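Side-chain contacts in nucleoside diphosphate kinase family protein (PDB 3JS9), which probably catalyses transfer of the terminal phosphate from nucleoside triphosphates to nucleoside diphosphates, with magnesium as cofactor, through a phosphohistidine intermediate: residues E46-M50 with D51-Q55; I89-G92 with R93-G97; V102-A105 with A106-R110. One frame throughout, in Å; residues are numbered along the deposited sequence.

The three contacts are local ones, each made within one continuous run of chain, and they follow one another in sequence. Interaction 1 starts helix 50-56 on one side of the chain's centre; interactions 2 and 3 lie together on the other, their centres about 11 Å apart. Interaction 1 stands about 23 Å from interaction 2 and 27 Å from interaction 3, centre to centre, and touches neither. The backbones of interactions 2 and 3 meet, Leu95 O lying 2.9 Å from Ile109 N. These two hold Arg93 and Arg110, both predicted to bind ATP, whereas in interaction 1 Val53 lies about 11 Å, side chain to side chain, from His123, the predicted phosphohistidine.

Interaction 1 of 3, residues E46-M50 with D51-Q55. With SO4 (sulfate ion), chain D.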
loop_
_atom_site.group_PDB
_atom_site.type_symbol
_atom_site.label_atom_id
_atom_site.label_comp_id
_atom_site.label_asym_id
_atom_site.label_seq_id
_atom_site.Cartn_x
_atom_site.Cartn_y
_atom_site.Cartn_z
ATOM N N GLU A 46 4.746 6.604 24.891
ATOM C CA GLU A 46 4.687 7.166 26.244
ATOM C C GLU A 46 3.623 8.242 26.476
ATOM O O GLU A 46 3.077 8.846 25.524
ATOM C CB GLU A 46 6.046 7.701 26.687
ATOM C CG GLU A 46 6.300 9.126 26.329
ATOM C CD GLU A 46 7.636 9.599 26.855
ATOM O OE1 GLU A 46 8.410 8.764 27.395
ATOM O OE2 GLU A 46 7.932 10.804 26.719
ATOM N N HIS A 47 3.327 8.435 27.763
ATOM C CA HIS A 47 2.599 9.594 28.267
ATOM C C HIS A 47 3.661 10.546 28.829
ATOM O O HIS A 47 4.196 10.309 29.891
ATOM C CB HIS A 47 1.660 9.127 29.370
ATOM C CG HIS A 47 0.776 10.200 29.923
ATOM N ND1 HIS A 47 -0.582 10.021 30.094
ATOM C CD2 HIS A 47 1.050 11.456 30.353
ATOM C CE1 HIS A 47 -1.107 11.128 30.590
ATOM N NE2 HIS A 47 -0.138 12.014 30.755
ATOM N N PRO A 48 3.975 11.621 28.120
ATOM C CA PRO A 48 5.037 12.540 28.552
ATOM C C PRO A 48 4.685 13.292 29.857
ATOM O O PRO A 48 3.498 13.430 30.207
ATOM C CB PRO A 48 5.112 13.567 27.417
ATOM C CG PRO A 48 4.097 13.168 26.425
ATOM C CD PRO A 48 3.142 12.211 27.064
ATOM N N THR A 49 5.718 13.773 30.558
ATOM C CA THR A 49 5.528 14.596 31.756
ATOM C C THR A 49 5.483 16.047 31.348
ATOM O O THR A 49 6.119 16.435 30.358
ATOM C CB THR A 49 6.687 14.438 32.789
ATOM O OG1 THR A 49 7.925 14.870 32.191
ATOM C CG2 THR A 49 6.792 13.000 33.277
ATOM N N MET A 50 4.768 16.861 32.122
ATOM C CA MET A 50 4.749 18.291 31.828
ATOM C C MET A 50 6.157 18.912 31.746
ATOM O O MET A 50 6.398 19.738 30.881
ATOM C CB MET A 50 3.843 19.069 32.785
ATOM C CG MET A 50 3.671 20.567 32.413
ATOM S SD MET A 50 2.745 20.921 30.866
ATOM C CE MET A 50 1.080 20.506 31.405
ATOM N N ASP A 51 7.085 18.493 32.604
ATOM C CA ASP A 51 8.420 19.102 32.619
ATOM C C ASP A 51 9.180 18.892 31.312
ATOM O O ASP A 51 9.895 19.803 30.852
ATOM C CB ASP A 51 9.281 18.583 33.778
ATOM C CG ASP A 51 8.606 18.721 35.130
ATOM O OD1 ASP A 51 8.008 17.696 35.578
ATOM O OD2 ASP A 51 8.667 19.834 35.725
ATOM N N VAL A 52 9.048 17.691 30.736
ATOM C CA VAL A 52 9.673 17.367 29.456
ATOM C C VAL A 52 9.019 18.187 28.348
ATOM O O VAL A 52 9.704 18.806 27.520
ATOM C CB VAL A 52 9.635 15.823 29.164
ATOM C CG1 VAL A 52 10.067 15.493 27.746
ATOM C CG2 VAL A 52 10.540 15.062 30.161
ATOM N N VAL A 53 7.698 18.244 28.364
ATOM C CA VAL A 53 7.011 19.051 27.375
ATOM C C VAL A 53 7.398 20.528 27.468
ATOM O O VAL A 53 7.631 21.178 26.437
ATOM C CB VAL A 53 5.458 18.876 27.411
ATOM C CG1 VAL A 53 4.813 19.750 26.350
ATOM C CG2 VAL A 53 5.083 17.415 27.216
ATOM N N ALA A 54 7.481 21.053 28.682
ATOM C CA ALA A 54 7.866 22.453 28.850
ATOM C C ALA A 54 9.283 22.724 28.338
ATOM O O ALA A 54 9.520 23.767 27.737
ATOM C CB ALA A 54 7.692 22.907 30.278
ATOM N N GLN A 55 10.206 21.778 28.528
ATOM C CA GLN A 55 11.555 21.934 27.970
ATOM C C GLN A 55 11.534 21.798 26.474
ATOM O O GLN A 55 12.341 22.434 25.793
ATOM C CB GLN A 55 12.556 20.897 28.507
ATOM C CG GLN A 55 13.262 21.268 29.747
ATOM C CD GLN A 55 13.624 22.745 29.799
ATOM O OE1 GLN A 55 12.944 23.530 30.478
ATOM N NE2 GLN A 55 14.699 23.137 29.081
HETATM S S SO4 D . -2.922 14.347 32.028
HETATM O O1 SO4 D . -3.192 15.484 31.145
HETATM O O2 SO4 D . -1.483 14.101 31.981
HETATM O O3 SO4 D . -3.356 14.657 33.387
HETATM O O4 SO4 D . -3.697 13.174 31.615
#
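Thr49 and Met50 give their carbonyls to Val53 and Ala54 as the chain leaves strand 39-46 and winds into helix 50-56: Val53 N reaches Thr49 O at 3.1 Å with an N-H...O angle of 173°, and Ala54 N reaches Met50 O at 2.8 Å. Beside these bonds, the hydroxyl of Thr49 turns toward the first coil. Its OG1 sits between the backbone N and the carbonyl carbon (chi1 62°), which brings it to 3.4 Å from Val52 N, where it accepts a weak hydrogen bond. Thr49 is thus the N-cap residue, and a short side chain with an oxygen on CB suits that place because it can supply an acceptor to an amide that has no earlier helical carbonyl to bind. The same OG1 lies against the CG2 methyl of Val52, the two side chains crossing obliquely.

One residue earlier, Pro48 suits a place ahead of the cap, since its ring nitrogen has no hydrogen to donate and the helix asks for none there. Its CB meets CG2 of Val53 at 3.9 Å, an apolar touch between the loop and the first coil of the helix. With CG1 anti to the backbone N of Val53, its CG2 faces the proline and the carbonyl of Thr49. Trp138 of helix 128-138 packs on both Pro48 and Val52, while the bent chain of Met50 reaches Cys70, Asp71 and Ser74 of helix 66-75.

His47 turns its ring to a sulfate, probably taken up from the crystallisation liquor. NE2 donates to sulfate O2 at 2.8 Å, with an N-H...O angle of 143°, and the sulfur lies in the ring plane at its edge. His75 ND1 holds the same ion by another hydrogen bond.

Interaction 2 of 3, residues I89-G92 with R93-G97; sequences IKIG and RNLVG
Arg93 folds its side chain back along helix 88-96 over Lys90, one turn earlier. Lys90 CA lies over one face of the guanidinium, 3.9 Å above its plane and offset toward the rim, and the CG of Lys90 comes within 4.0 Å of NH1. The bend in the arginine chain at chi3 (27°) helps carry the planar group back along the helix. The two long chains cross at a slant, and the lysine runs on extended, its NZ 5.6 Å from Arg93 NH1. Arg93 is predicted to bind ATP, a place where a cationic group suits the phosphates of a nucleotide.

The next residue, Asn94, sets its amide beside the same turn. Its CG approaches Lys90 O at 3.2 Å, while the amide nitrogen ND2 makes a weak hydrogen bond to Val102 O of a neighbouring subunit. On another side of the helix, CG2 of Ile91 touches CG of Leu95 at 4.2 Å, branched apolar groups four residues apart.

Backbone bonds from i+4 to i set these spacings. Arg93 N binds Ile89 O, Asn94 N binds Lys90 O at 2.9 Å, Leu95 N binds Ile91 O in a more bent bond, and Val96 N binds Gly92 O. That last oxygen also receives a weak bond from Leu95 N and lies 3.4 Å from the CG2 methyl of Val96. Gly97 then ends the helix with a positive phi of 103°, an angle at which a side chain would run into the preceding carbonyl.

Leu95 packs against Phe33 and Lys36 of helix 26-36, and Val96 against helix 109-113 and against Val122 and Ala124 of strand 122-124.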
loop_
_atom_site.group_PDB
_atom_site.type_symbol
_atom_site.label_atom_id
_atom_site.label_comp_id
_atom_site.label_asym_id
_atom_site.label_seq_id
_atom_site.Cartn_x
_atom_site.Cartn_y
_atom_site.Cartn_z
ATOM N N ILE A 89 18.438 15.105 9.688
ATOM C CA ILE A 89 17.567 16.171 10.160
ATOM C C ILE A 89 16.764 16.765 9.004
ATOM O O ILE A 89 15.533 16.917 9.120
ATOM C CB ILE A 89 18.351 17.252 10.944
ATOM C CG1 ILE A 89 18.942 16.642 12.225
ATOM C CG2 ILE A 89 17.455 18.395 11.323
ATOM C CD1 ILE A 89 20.177 17.382 12.724
ATOM N N LYS A 90 17.452 17.038 7.888
ATOM C CA LYS A 90 16.821 17.545 6.672
ATOM C C LYS A 90 15.878 16.499 6.041
ATOM O O LYS A 90 14.796 16.837 5.539
ATOM C CB LYS A 90 17.884 17.991 5.685
ATOM C CG LYS A 90 17.370 18.563 4.401
ATOM C CD LYS A 90 18.469 19.302 3.632
ATOM C CE LYS A 90 17.956 19.608 2.194
ATOM N NZ LYS A 90 18.703 20.685 1.459
ATOM N N ILE A 91 16.278 15.226 6.094
ATOM C CA ILE A 91 15.441 14.150 5.588
ATOM C C ILE A 91 14.147 14.019 6.386
ATOM O O ILE A 91 13.063 13.819 5.796
ATOM C CB ILE A 91 16.208 12.845 5.569
ATOM C CG1 ILE A 91 17.184 12.857 4.384
ATOM C CG2 ILE A 91 15.257 11.669 5.544
ATOM C CD1 ILE A 91 18.163 11.751 4.432
ATOM N N GLY A 92 14.240 14.172 7.712
ATOM C CA GLY A 92 13.049 14.141 8.551
ATOM C C GLY A 92 12.059 15.225 8.157
ATOM O O GLY A 92 10.844 14.973 8.044
ATOM N N ARG A 93 12.587 16.432 7.931
ATOM C CA ARG A 93 11.799 17.592 7.505
ATOM C C ARG A 93 11.188 17.314 6.169
ATOM O O ARG A 93 9.994 17.536 5.995
ATOM C CB ARG A 93 12.634 18.875 7.479
ATOM C CG ARG A 93 12.804 19.538 8.869
ATOM C CD ARG A 93 14.038 20.486 8.987
ATOM N NE ARG A 93 14.446 21.079 7.706
ATOM C CZ ARG A 93 15.709 21.361 7.358
ATOM N NH1 ARG A 93 15.960 21.872 6.150
ATOM N NH2 ARG A 93 16.725 21.138 8.196
ATOM N N ASN A 94 11.958 16.756 5.242
ATOM C CA ASN A 94 11.405 16.362 3.939
ATOM C C ASN A 94 10.267 15.341 3.984
ATOM O O ASN A 94 9.356 15.380 3.147
ATOM C CB ASN A 94 12.499 15.787 3.047
ATOM C CG ASN A 94 13.516 16.829 2.639
ATOM O OD1 ASN A 94 13.304 18.038 2.844
ATOM N ND2 ASN A 94 14.627 16.375 2.046
ATOM N N LEU A 95 10.330 14.405 4.925
ATOM C CA LEU A 95 9.354 13.354 4.934
ATOM C C LEU A 95 8.055 13.860 5.545
ATOM O O LEU A 95 6.947 13.468 5.130
ATOM C CB LEU A 95 9.875 12.123 5.690
ATOM C CG LEU A 95 11.056 11.292 5.186
ATOM C CD1 LEU A 95 11.108 9.924 5.948
ATOM C CD2 LEU A 95 11.060 11.095 3.634
ATOM N N VAL A 96 8.208 14.746 6.520
ATOM C CA VAL A 96 7.102 15.289 7.293
ATOM C C VAL A 96 6.358 16.398 6.519
ATOM O O VAL A 96 5.123 16.452 6.520
ATOM C CB VAL A 96 7.654 15.774 8.667
ATOM C CG1 VAL A 96 6.789 16.849 9.304
ATOM C CG2 VAL A 96 7.905 14.580 9.612
ATOM N N GLY A 97 7.111 17.276 5.859
ATOM C CA GLY A 97 6.529 18.390 5.096
ATOM C C GLY A 97 6.613 19.732 5.796
ATOM O O GLY A 97 7.316 19.866 6.783
#

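Interaction 3 of 3, residues V102-A105 with A106-R110; sequences VESA and AGTIR
A type II beta turn from Ala105 to Thr108 leads the loop after helix 88-96 into helix 109-113, and the carbonyl of its first residue, Ala105 O, is the acceptor. Thr108 grips this oxygen twice. Its backbone N closes the turn at 3.2 Å with an N-H...O angle of 159°, and its OG1 donates from 2.8 Å. The threonine can do both because chi1 of 63° holds OG1 between the backbone N and the carbonyl carbon. Thr108 is also the N-cap of the helix, its OG1 taking the hydrogen bond of Gly111 N, so a single hydroxyl ties the turn behind it to the coil ahead. Gly107 suits the third position of the turn: at its phi of 107° a side chain would press on the carbonyl before it.

Ser104, just before the turn, points its side chain toward Thr108 and Arg110. Its CB rests 3.6 Å from Thr108 OG1, and its OG lies 3.6 Å from CB of Arg110, whereas the hydroxyl is hydrogen-bonded to Ser100 O and weakly to Leu98 N. Arg110, predicted to bind ATP, runs extended from CG to NE away from the serine. Its guanidinium is fixed by hydrogen bonds from NE to Asn120 O and from NH1 to Val122 O, which probably set its direction beside a bound sulfate, probably from the crystallisation liquor, about 4 Å from its side chain.

Ala106 packs on Gly107 of one neighbouring subunit and Thr108 on Ala106 of another. Within the chain, Ile109 lies against Ile29 and Arg32 of helix 26-36.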
loop_
_atom_site.group_PDB
_atom_site.type_symbol
_atom_site.label_atom_id
_atom_site.label_comp_id
_atom_site.label_asym_id
_atom_site.label_seq_id
_atom_site.Cartn_x
_atom_site.Cartn_y
_atom_site.Cartn_z
ATOM N N VAL A 102 -1.721 22.359 4.694
ATOM C CA VAL A 102 -2.248 22.958 3.468
ATOM C C VAL A 102 -1.130 23.403 2.499
ATOM O O VAL A 102 -1.354 23.467 1.310
ATOM C CB VAL A 102 -3.325 24.085 3.736
ATOM C CG1 VAL A 102 -2.704 25.436 4.120
ATOM C CG2 VAL A 102 -4.193 24.284 2.522
ATOM N N GLU A 103 0.059 23.692 3.009
ATOM C CA GLU A 103 1.198 24.052 2.179
ATOM C C GLU A 103 2.120 22.857 1.885
ATOM O O GLU A 103 3.099 22.984 1.135
ATOM C CB GLU A 103 2.011 25.166 2.847
ATOM C CG GLU A 103 1.370 26.588 2.777
ATOM C CD GLU A 103 2.142 27.632 3.623
ATOM O OE1 GLU A 103 1.595 28.736 3.874
ATOM O OE2 GLU A 103 3.296 27.356 4.050
ATOM N N SER A 104 1.813 21.707 2.482
ATOM C CA SER A 104 2.635 20.515 2.319
ATOM C C SER A 104 2.305 19.748 1.039
ATOM O O SER A 104 1.131 19.539 0.691
ATOM C CB SER A 104 2.461 19.597 3.519
ATOM O OG SER A 104 2.845 20.265 4.689
ATOM N N ALA A 105 3.347 19.321 0.339
ATOM C CA ALA A 105 3.127 18.630 -0.917
ATOM C C ALA A 105 2.659 17.188 -0.617
ATOM O O ALA A 105 3.079 16.584 0.385
ATOM C CB ALA A 105 4.372 18.654 -1.737
ATOM N N ALA A 106 1.770 16.669 -1.461
ATOM C CA ALA A 106 1.340 15.280 -1.385
ATOM C C ALA A 106 2.578 14.418 -1.462
ATOM O O ALA A 106 3.531 14.782 -2.134
ATOM C CB ALA A 106 0.336 14.915 -2.528
ATOM N N GLY A 107 2.554 13.308 -0.734
ATOM C CA GLY A 107 3.718 12.464 -0.553
ATOM C C GLY A 107 4.309 12.585 0.837
ATOM O O GLY A 107 4.931 11.649 1.327
ATOM N N THR A 108 4.163 13.756 1.452
ATOM C CA THR A 108 4.710 13.994 2.788
ATOM C C THR A 108 3.656 13.570 3.756
ATOM O O THR A 108 2.481 13.453 3.382
ATOM C CB THR A 108 5.036 15.490 3.070
ATOM O OG1 THR A 108 3.831 16.282 3.028
ATOM C CG2 THR A 108 6.072 16.017 2.089
ATOM N N ILE A 109 4.057 13.353 5.001
ATOM C CA ILE A 109 3.098 12.916 6.011
ATOM C C ILE A 109 1.997 13.966 6.175
ATOM O O ILE A 109 0.806 13.650 6.144
ATOM C CB ILE A 109 3.804 12.622 7.344
ATOM C CG1 ILE A 109 4.827 11.491 7.141
ATOM C CG2 ILE A 109 2.746 12.335 8.472
ATOM C CD1 ILE A 109 5.847 11.322 8.289
ATOM N N ARG A 110 2.409 15.219 6.348
ATOM C CA ARG A 110 1.442 16.298 6.502
ATOM C C ARG A 110 0.666 16.474 5.200
ATOM O O ARG A 110 -0.571 16.648 5.239
ATOM C CB ARG A 110 2.095 17.576 7.006
ATOM C CG ARG A 110 2.715 17.394 8.414
ATOM C CD ARG A 110 3.096 18.717 9.032
ATOM N NE ARG A 110 3.727 18.557 10.334
ATOM C CZ ARG A 110 4.905 19.089 10.686
ATOM N NH1 ARG A 110 5.385 18.875 11.909
ATOM N NH2 ARG A 110 5.604 19.848 9.829
#